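PDB 3M1G: putative glutathione S-transferase from Corynebacterium glutamicum, which probably acts as a glutathione transferase of the ECM4-like, omega-related type. Local coordinates for residues A67-W72 / T94-D99; G261-G266 / Q300-T305; T293-I298 / N356-Q361. All blocks are in the same frame, centred on the assembly; numbering follows the deposited sequence.

Contact 1 of 3, residues A67-W72 / T94-D99; sequences ARACPW and TGPTHD
His98 lies against the indole of Trp72, and its side chain can be followed outward from the backbone. Its CB packs 3.7 Å from Trp72 CD1 and almost as near Trp72 NE1. CG comes next, turned away from the carbonyl carbon (chi1 -71°), and passes the same corner of the indole. CD2 then lies 3.8 Å from Trp72 CD1. The imidazole and the five-membered ring stand steeply inclined, 79° between planes and 5.1 Å between the Trp72 and His98 ring centroids, in an oblique meeting. Tyr154 meets both rings.

Earlier in the same segment, Pro96 spreads its ring over three small residues in turn. Its CD rests on Ala67 CB, its CG is 3.8 Å from Ala69 CB, and its CB is 4.0 Å from Cys70 CB. Ala67 CB also sits 3.2 Å from Thr94 O. That carbonyl accepts from a water, which itself accepts from Arg68 N, so the two segments are joined by solvent where no direct hydrogen bond spans them.

Cys70, the predicted nucleophile, offers Pro96 only its CB. SG is rotated opposite the backbone N (chi1 171°) and caps a backbone N of helix 71-83 from the N-cap position. A cysteine opening a helix just after strand 62-66, with the loop after the parallel strand 90-93 packed beside it, is characteristic of the beta-alpha-beta unit of the thioredoxin-like N-terminal domain of cysteine-type glutathione transferases.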
# COMPACT_ATOMS: atom_id res chain seq x y z
N ALA A 67 0.01 -25.68 -1.24
CA ALA A 67 -1.11 -24.72 -1.31
C ALA A 67 -0.63 -23.56 -2.15
O ALA A 67 0.50 -23.06 -1.96
CB ALA A 67 -1.52 -24.23 0.12
N ARG A 68 -1.48 -23.10 -3.06
CA ARG A 68 -1.14 -21.94 -3.91
C ARG A 68 -0.78 -20.69 -3.12
O ARG A 68 0.11 -19.96 -3.51
CB ARG A 68 -2.31 -21.60 -4.84
CG ARG A 68 -2.62 -22.64 -5.89
CD ARG A 68 -1.45 -22.75 -6.92
NE ARG A 68 -1.82 -23.66 -8.00
CZ ARG A 68 -0.97 -24.34 -8.77
NH1 ARG A 68 0.35 -24.23 -8.62
NH2 ARG A 68 -1.46 -25.15 -9.71
N ALA A 69 -1.45 -20.46 -2.00
CA ALA A 69 -1.26 -19.21 -1.25
C ALA A 69 0.03 -19.16 -0.44
O ALA A 69 0.54 -18.10 -0.13
CB ALA A 69 -2.49 -18.96 -0.30
N CYS A 70 0.55 -20.32 -0.09
CA CYS A 70 1.62 -20.44 0.89
C CYS A 70 2.98 -20.28 0.21
O CYS A 70 3.29 -21.04 -0.71
CB CYS A 70 1.53 -21.84 1.56
SG CYS A 70 2.94 -22.24 2.64
N PRO A 71 3.79 -19.30 0.65
CA PRO A 71 5.11 -19.10 0.02
C PRO A 71 6.13 -20.26 0.21
O PRO A 71 6.94 -20.54 -0.68
CB PRO A 71 5.63 -17.81 0.68
CG PRO A 71 4.89 -17.73 2.02
CD PRO A 71 3.54 -18.34 1.76
N TRP A 72 6.08 -20.91 1.36
CA TRP A 72 6.96 -22.02 1.61
C TRP A 72 6.65 -23.16 0.64
O TRP A 72 7.55 -23.76 0.07
CB TRP A 72 6.84 -22.48 3.06
CG TRP A 72 6.70 -21.38 4.04
CD1 TRP A 72 5.52 -20.96 4.67
CD2 TRP A 72 7.72 -20.47 4.48
NE1 TRP A 72 5.78 -19.86 5.48
CE2 TRP A 72 7.12 -19.56 5.40
CE3 TRP A 72 9.07 -20.35 4.20
CZ2 TRP A 72 7.84 -18.55 6.03
CZ3 TRP A 72 9.80 -19.35 4.84
CH2 TRP A 72 9.18 -18.45 5.74
N THR A 94 -4.10 -27.94 -1.41
CA THR A 94 -4.92 -27.81 -0.18
C THR A 94 -4.78 -26.39 0.36
O THR A 94 -4.36 -25.50 -0.38
CB THR A 94 -4.45 -28.78 0.93
OG1 THR A 94 -5.39 -28.79 2.02
CG2 THR A 94 -3.07 -28.37 1.46
N GLY A 95 -5.18 -26.17 1.62
CA GLY A 95 -4.94 -24.87 2.33
C GLY A 95 -3.64 -24.70 3.16
O GLY A 95 -3.09 -25.68 3.67
N PRO A 96 -3.15 -23.45 3.31
CA PRO A 96 -1.91 -23.22 4.10
C PRO A 96 -2.00 -23.57 5.59
O PRO A 96 -3.10 -23.64 6.16
CB PRO A 96 -1.64 -21.71 3.92
CG PRO A 96 -2.30 -21.35 2.61
CD PRO A 96 -3.55 -22.23 2.56
N THR A 97 -0.84 -23.77 6.22
CA THR A 97 -0.78 -24.09 7.66
C THR A 97 0.27 -23.29 8.46
O THR A 97 0.05 -23.05 9.65
CB THR A 97 -0.55 -25.63 7.88
OG1 THR A 97 0.64 -26.05 7.19
CG2 THR A 97 -1.78 -26.48 7.40
N HIS A 98 1.38 -22.89 7.83
CA HIS A 98 2.48 -22.18 8.53
C HIS A 98 2.16 -20.72 8.90
O HIS A 98 2.82 -20.16 9.76
CB HIS A 98 3.78 -22.16 7.69
CG HIS A 98 4.50 -23.49 7.56
ND1 HIS A 98 5.02 -24.18 8.64
CD2 HIS A 98 4.84 -24.21 6.46
CE1 HIS A 98 5.60 -25.29 8.21
NE2 HIS A 98 5.52 -25.33 6.89
N ASP A 99 1.18 -20.08 8.24
CA ASP A 99 0.93 -18.63 8.45
C ASP A 99 0.46 -18.27 9.88
O ASP A 99 -0.67 -18.56 10.28
CB ASP A 99 -0.03 -18.04 7.39
CG ASP A 99 -1.35 -18.82 7.25
OD1 ASP A 99 -1.45 -19.99 7.74
OD2 ASP A 99 -2.28 -18.28 6.63
O HOH W 1 -4.12 -24.26 -2.74

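Contact 2 of 3, residues G261-G266 / Q300-T305; sequences GHFKCG and QHYYIT
Tyr302 meets both aromatic residues of the 261-266 loop. Its CB packs 3.9 Å from His262 CD2, and the two side chains cross at nearly a right angle. Farther out, its ring turns an edge to the face of Phe263 in an offset edge-to-face pair, planes 80° apart, with Tyr302 CE2 3.8 Å from Phe263 CZ. The phenol oxygen is hydrogen-bonded to the hydroxyls of Tyr201 and Tyr259. This tyrosine cluster belongs to the all-helical C-terminal domain of the glutathione transferase fold, where Tyr302 and Tyr259 are predicted to tune the active-site cysteine, and Phe263 adds to the cluster by meeting the rings of Tyr201 and Tyr259. Tyr302 O approaches His262 NE2 to 3.2 Å, at an angle too poor for a hydrogen bond; NE2 is instead bonded to His306 ND1.

Tyr303, one residue on, puts its backbone N over one face of the His262 imidazole and presents its own ring face to the imidazole edge. The His262 and Tyr303 ring centroids are 4.8 Å apart, the planes inclined by 51°. With CG opposite its backbone N (chi1 -175°), His262 runs back alongside Tyr303 in the reverse direction, CB lying 3.7 Å from Tyr303 CZ. The Tyr303 hydroxyl reaches the start of the loop through a water that accepts from Gly261 N, just where a type I turn closes with Lys264 N donating to Gly261 O.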
# COMPACT_ATOMS: atom_id res chain seq x y z
N GLY A 261 0.08 -4.00 2.50
CA GLY A 261 -1.05 -3.50 3.28
C GLY A 261 -1.48 -4.40 4.46
O GLY A 261 -1.44 -3.99 5.62
N HIS A 262 -1.87 -5.64 4.15
CA HIS A 262 -2.36 -6.60 5.14
C HIS A 262 -1.40 -6.78 6.32
O HIS A 262 -1.84 -6.76 7.46
CB HIS A 262 -2.62 -7.94 4.44
CG HIS A 262 -3.25 -8.99 5.32
ND1 HIS A 262 -4.50 -8.84 5.89
CD2 HIS A 262 -2.82 -10.23 5.66
CE1 HIS A 262 -4.80 -9.95 6.55
NE2 HIS A 262 -3.80 -10.81 6.43
N PHE A 263 -0.11 -6.93 6.04
CA PHE A 263 0.94 -7.06 7.08
C PHE A 263 1.65 -5.75 7.43
O PHE A 263 2.65 -5.75 8.17
CB PHE A 263 1.98 -8.11 6.66
CG PHE A 263 1.52 -9.56 6.77
CD1 PHE A 263 0.30 -9.90 7.32
CD2 PHE A 263 2.37 -10.58 6.42
CE1 PHE A 263 -0.08 -11.24 7.49
CE2 PHE A 263 1.98 -11.94 6.58
CZ PHE A 263 0.74 -12.25 7.09
N LYS A 264 1.15 -4.63 6.89
CA LYS A 264 1.66 -3.29 7.22
C LYS A 264 3.15 -3.14 6.94
O LYS A 264 3.83 -2.36 7.60
CB LYS A 264 1.35 -2.94 8.68
CG LYS A 264 -0.17 -3.02 9.03
CD LYS A 264 -0.45 -2.46 10.43
CE LYS A 264 -1.95 -2.35 10.72
NZ LYS A 264 -2.66 -3.66 10.87
N CYS A 265 3.66 -3.85 5.93
CA CYS A 265 5.10 -3.82 5.63
C CYS A 265 5.49 -2.66 4.69
O CYS A 265 6.67 -2.45 4.42
CB CYS A 265 5.51 -5.12 4.94
SG CYS A 265 5.43 -6.55 5.98
N GLY A 266 4.50 -1.93 4.20
CA GLY A 266 4.71 -0.91 3.15
C GLY A 266 5.46 0.38 3.41
O GLY A 266 4.86 1.45 3.34
N GLN A 300 -7.06 -13.98 -1.57
CA GLN A 300 -8.18 -14.53 -0.83
C GLN A 300 -7.74 -15.20 0.47
O GLN A 300 -8.38 -15.03 1.53
CB GLN A 300 -8.97 -15.50 -1.70
CG GLN A 300 -9.77 -14.75 -2.75
CD GLN A 300 -10.60 -15.69 -3.59
OE1 GLN A 300 -10.44 -16.88 -3.50
NE2 GLN A 300 -11.48 -15.16 -4.41
N HIS A 301 -6.65 -15.94 0.43
CA HIS A 301 -6.23 -16.67 1.62
C HIS A 301 -5.90 -15.69 2.75
O HIS A 301 -6.39 -15.80 3.86
CB HIS A 301 -5.03 -17.56 1.37
CG HIS A 301 -4.44 -18.10 2.64
ND1 HIS A 301 -5.04 -19.12 3.35
CD2 HIS A 301 -3.37 -17.70 3.37
CE1 HIS A 301 -4.36 -19.33 4.46
NE2 HIS A 301 -3.35 -18.48 4.50
N TYR A 302 -5.08 -14.71 2.46
CA TYR A 302 -4.58 -13.85 3.52
C TYR A 302 -5.70 -12.96 4.05
O TYR A 302 -5.92 -12.88 5.26
CB TYR A 302 -3.42 -13.00 3.00
CG TYR A 302 -2.12 -13.74 2.95
CD1 TYR A 302 -1.77 -14.49 1.83
CD2 TYR A 302 -1.25 -13.72 4.03
CE1 TYR A 302 -0.58 -15.16 1.77
CE2 TYR A 302 -0.04 -14.40 4.00
CZ TYR A 302 0.28 -15.15 2.86
OH TYR A 302 1.49 -15.82 2.78
N TYR A 303 -6.41 -12.31 3.14
CA TYR A 303 -7.38 -11.26 3.50
C TYR A 303 -8.66 -11.85 4.08
O TYR A 303 -9.32 -11.18 4.89
CB TYR A 303 -7.71 -10.34 2.31
CG TYR A 303 -6.67 -9.29 2.02
CD1 TYR A 303 -6.61 -8.11 2.78
CD2 TYR A 303 -5.72 -9.45 1.01
CE1 TYR A 303 -5.65 -7.10 2.50
CE2 TYR A 303 -4.76 -8.44 0.73
CZ TYR A 303 -4.74 -7.29 1.50
OH TYR A 303 -3.82 -6.31 1.26
N ILE A 304 -9.03 -13.07 3.68
CA ILE A 304 -10.27 -13.70 4.20
C ILE A 304 -9.99 -14.51 5.46
O ILE A 304 -10.68 -14.40 6.44
CB ILE A 304 -10.95 -14.58 3.15
CG1 ILE A 304 -11.44 -13.71 1.99
CG2 ILE A 304 -12.14 -15.37 3.77
CD1 ILE A 304 -12.01 -14.53 0.80
N THR A 305 -8.92 -15.27 5.45
CA THR A 305 -8.56 -16.18 6.54
C THR A 305 -8.04 -15.52 7.81
O THR A 305 -8.27 -16.04 8.88
CB THR A 305 -7.48 -17.15 5.98
OG1 THR A 305 -8.16 -18.04 5.09
CG2 THR A 305 -6.70 -17.89 7.04
O HOH W 2 -1.21 -5.23 0.09

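Contact 3 of 3, residues T293-I298 / N356-Q361; sequences TDFTEI and NPEPFQ
The N-cap of helix 295-305 is Asp294, and Asn356 of the C-terminal tail binds the same carboxylate that does the capping. The two oxygens divide the clear bonds between them. OD1 accepts from Glu297 N at 3.1 Å, the capping bond, which arrives from well above the carboxylate plane. OD2 takes two donors from Asn356: ND2 at 2.9 Å, on the syn lone pair and close to the plane of the Asn356 amide, and the backbone N at 3.2 Å, tilted out of the plane on the face opposite to Glu297 N. With CG set opposite the backbone N (chi1 -172°), Asp294 can serve helix and tail together; these N-H groups would be expected to favour its charged form. Asn356 CB meanwhile packs 3.5 Å from Thr296 OG1, and a water joins Asn356 ND2 to Glu297 OE2.

Gln361 makes the second grip. Its extended chain brings NE2 to Thr293 O at 2.8 Å, nearly straight at 171° and in the plane of both the carbonyl and the amide. On its other side OE1 accepts from Glu358 N at 2.9 Å, across the type I turn of residues 358-361, so both ends of the amide are held and its rotation is fixed. A water accepting from Phe295 N lies between Asn356 O and Gln361 OE1. Another joins Thr296 OG1, Asn356 O and Glu358 OE2. Apolar contact is slighter: Glu358 CG lies 4.0 Å from Phe295 CD2, the two side chains crossing at about a right angle.

Thus the tail closes over the beginning of helix 295-305, while Thr293 and Phe295 rest on Val253 of helix 243-253, Phe295 also meets Phe324, and Glu297 reaches Arg68 just before helix 71-83.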
# COMPACT_ATOMS: atom_id res chain seq x y z
N THR A 293 1.88 -19.05 -10.10
CA THR A 293 1.49 -17.95 -9.20
C THR A 293 0.02 -17.59 -9.46
O THR A 293 -0.31 -17.11 -10.55
CB THR A 293 2.37 -16.72 -9.41
OG1 THR A 293 3.74 -17.08 -9.21
CG2 THR A 293 2.00 -15.55 -8.44
N ASP A 294 -0.83 -17.88 -8.48
CA ASP A 294 -2.26 -17.57 -8.56
C ASP A 294 -2.58 -16.41 -7.61
O ASP A 294 -2.70 -16.60 -6.38
CB ASP A 294 -3.11 -18.81 -8.23
CG ASP A 294 -4.62 -18.60 -8.49
OD1 ASP A 294 -5.09 -17.47 -8.26
OD2 ASP A 294 -5.32 -19.58 -8.91
N PHE A 295 -2.68 -15.22 -8.18
CA PHE A 295 -2.83 -14.01 -7.36
C PHE A 295 -4.16 -13.97 -6.61
O PHE A 295 -4.22 -13.47 -5.49
CB PHE A 295 -2.65 -12.75 -8.20
CG PHE A 295 -1.23 -12.49 -8.62
CD1 PHE A 295 -0.31 -12.05 -7.71
CD2 PHE A 295 -0.84 -12.67 -9.94
CE1 PHE A 295 0.98 -11.78 -8.10
CE2 PHE A 295 0.43 -12.42 -10.33
CZ PHE A 295 1.36 -11.96 -9.40
N THR A 296 -5.20 -14.54 -7.20
CA THR A 296 -6.51 -14.60 -6.54
C THR A 296 -6.48 -15.45 -5.30
O THR A 296 -6.99 -15.04 -4.27
CB THR A 296 -7.61 -15.08 -7.50
OG1 THR A 296 -7.69 -14.17 -8.59
CG2 THR A 296 -9.00 -15.17 -6.81
N GLU A 297 -5.88 -16.65 -5.39
CA GLU A 297 -5.84 -17.53 -4.22
C GLU A 297 -4.89 -16.99 -3.18
O GLU A 297 -5.15 -17.14 -1.99
CB GLU A 297 -5.46 -18.97 -4.61
CG GLU A 297 -6.60 -19.62 -5.36
CD GLU A 297 -6.53 -21.12 -5.48
OE1 GLU A 297 -5.64 -21.75 -4.88
OE2 GLU A 297 -7.41 -21.68 -6.18
N ILE A 298 -3.81 -16.36 -3.60
CA ILE A 298 -2.93 -15.68 -2.62
C ILE A 298 -3.74 -14.62 -1.82
O ILE A 298 -3.81 -14.70 -0.59
CB ILE A 298 -1.70 -15.06 -3.33
CG1 ILE A 298 -0.75 -16.15 -3.83
CG2 ILE A 298 -0.96 -14.01 -2.44
CD1 ILE A 298 0.27 -15.64 -4.86
N ASN A 356 -6.88 -19.12 -11.67
CA ASN A 356 -7.33 -17.73 -11.81
C ASN A 356 -6.30 -16.82 -12.51
O ASN A 356 -5.74 -15.91 -11.91
CB ASN A 356 -7.68 -17.18 -10.41
CG ASN A 356 -8.67 -18.07 -9.67
OD1 ASN A 356 -9.87 -17.94 -9.88
ND2 ASN A 356 -8.18 -18.98 -8.82
N PRO A 357 -6.04 -17.08 -13.80
CA PRO A 357 -5.00 -16.35 -14.47
C PRO A 357 -5.36 -14.87 -14.65
O PRO A 357 -6.51 -14.57 -14.93
CB PRO A 357 -4.89 -17.07 -15.82
CG PRO A 357 -6.29 -17.60 -16.07
CD PRO A 357 -6.80 -17.96 -14.71
N GLU A 358 -4.40 -13.97 -14.47
CA GLU A 358 -4.56 -12.58 -14.89
C GLU A 358 -4.55 -12.51 -16.41
O GLU A 358 -4.19 -13.50 -17.05
CB GLU A 358 -3.42 -11.72 -14.33
CG GLU A 358 -3.44 -11.59 -12.82
CD GLU A 358 -4.68 -10.81 -12.31
OE1 GLU A 358 -5.06 -9.79 -12.93
OE2 GLU A 358 -5.27 -11.21 -11.30
N PRO A 359 -4.98 -11.35 -17.01
CA PRO A 359 -5.03 -11.34 -18.49
C PRO A 359 -3.65 -11.58 -19.11
O PRO A 359 -3.55 -12.08 -20.19
CB PRO A 359 -5.59 -9.94 -18.85
CG PRO A 359 -6.31 -9.45 -17.59
CD PRO A 359 -5.59 -10.15 -16.41
N PHE A 360 -2.57 -11.28 -18.39
CA PHE A 360 -1.22 -11.46 -18.93
C PHE A 360 -0.62 -12.86 -18.66
O PHE A 360 0.50 -13.15 -19.09
CB PHE A 360 -0.30 -10.33 -18.40
CG PHE A 360 -0.26 -10.22 -16.89
CD1 PHE A 360 0.59 -11.02 -16.15
CD2 PHE A 360 -1.13 -9.36 -16.21
CE1 PHE A 360 0.62 -10.96 -14.76
CE2 PHE A 360 -1.12 -9.28 -14.84
CZ PHE A 360 -0.25 -10.08 -14.10
N GLN A 361 -1.35 -13.76 -18.00
CA GLN A 361 -0.85 -15.11 -17.72
C GLN A 361 -1.39 -16.16 -18.72
O GLN A 361 -2.52 -15.96 -19.17
CB GLN A 361 -1.23 -15.52 -16.29
CG GLN A 361 -0.37 -14.87 -15.21
CD GLN A 361 -0.79 -15.31 -13.84
OE1 GLN A 361 -1.90 -15.00 -13.39
NE2 GLN A 361 0.09 -16.04 -13.15
O HOH W 3 -3.13 -15.19 -10.96
O HOH W 4 -5.84 -13.65 -10.46
O HOH W 5 -9.48 -20.76 -7.16

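Helix 295-305 ties the three together. Contact 3 fixes its beginning, contact 2 packs its later part, and segments 67-72 and 94-99 of contact 1 lie against its side: His301 touches Ala69 and Pro96, Tyr302 meets Pro71, and Glu297 and Ile298 pack on Arg68 and Ala69. Contact 2 is the buried one and relies on aromatic edges and faces; contacts 1 and 3 are only partly buried. Water bridges the segments in all three, most of all in contact 3. Contact 1, in the thioredoxin-like domain, joins small apolar groups and an oblique ring pair and, like contact 2, has no direct hydrogen bond, whereas contact 3 fastens the C-terminal tail with carboxylate, amide and carbonyl bonds.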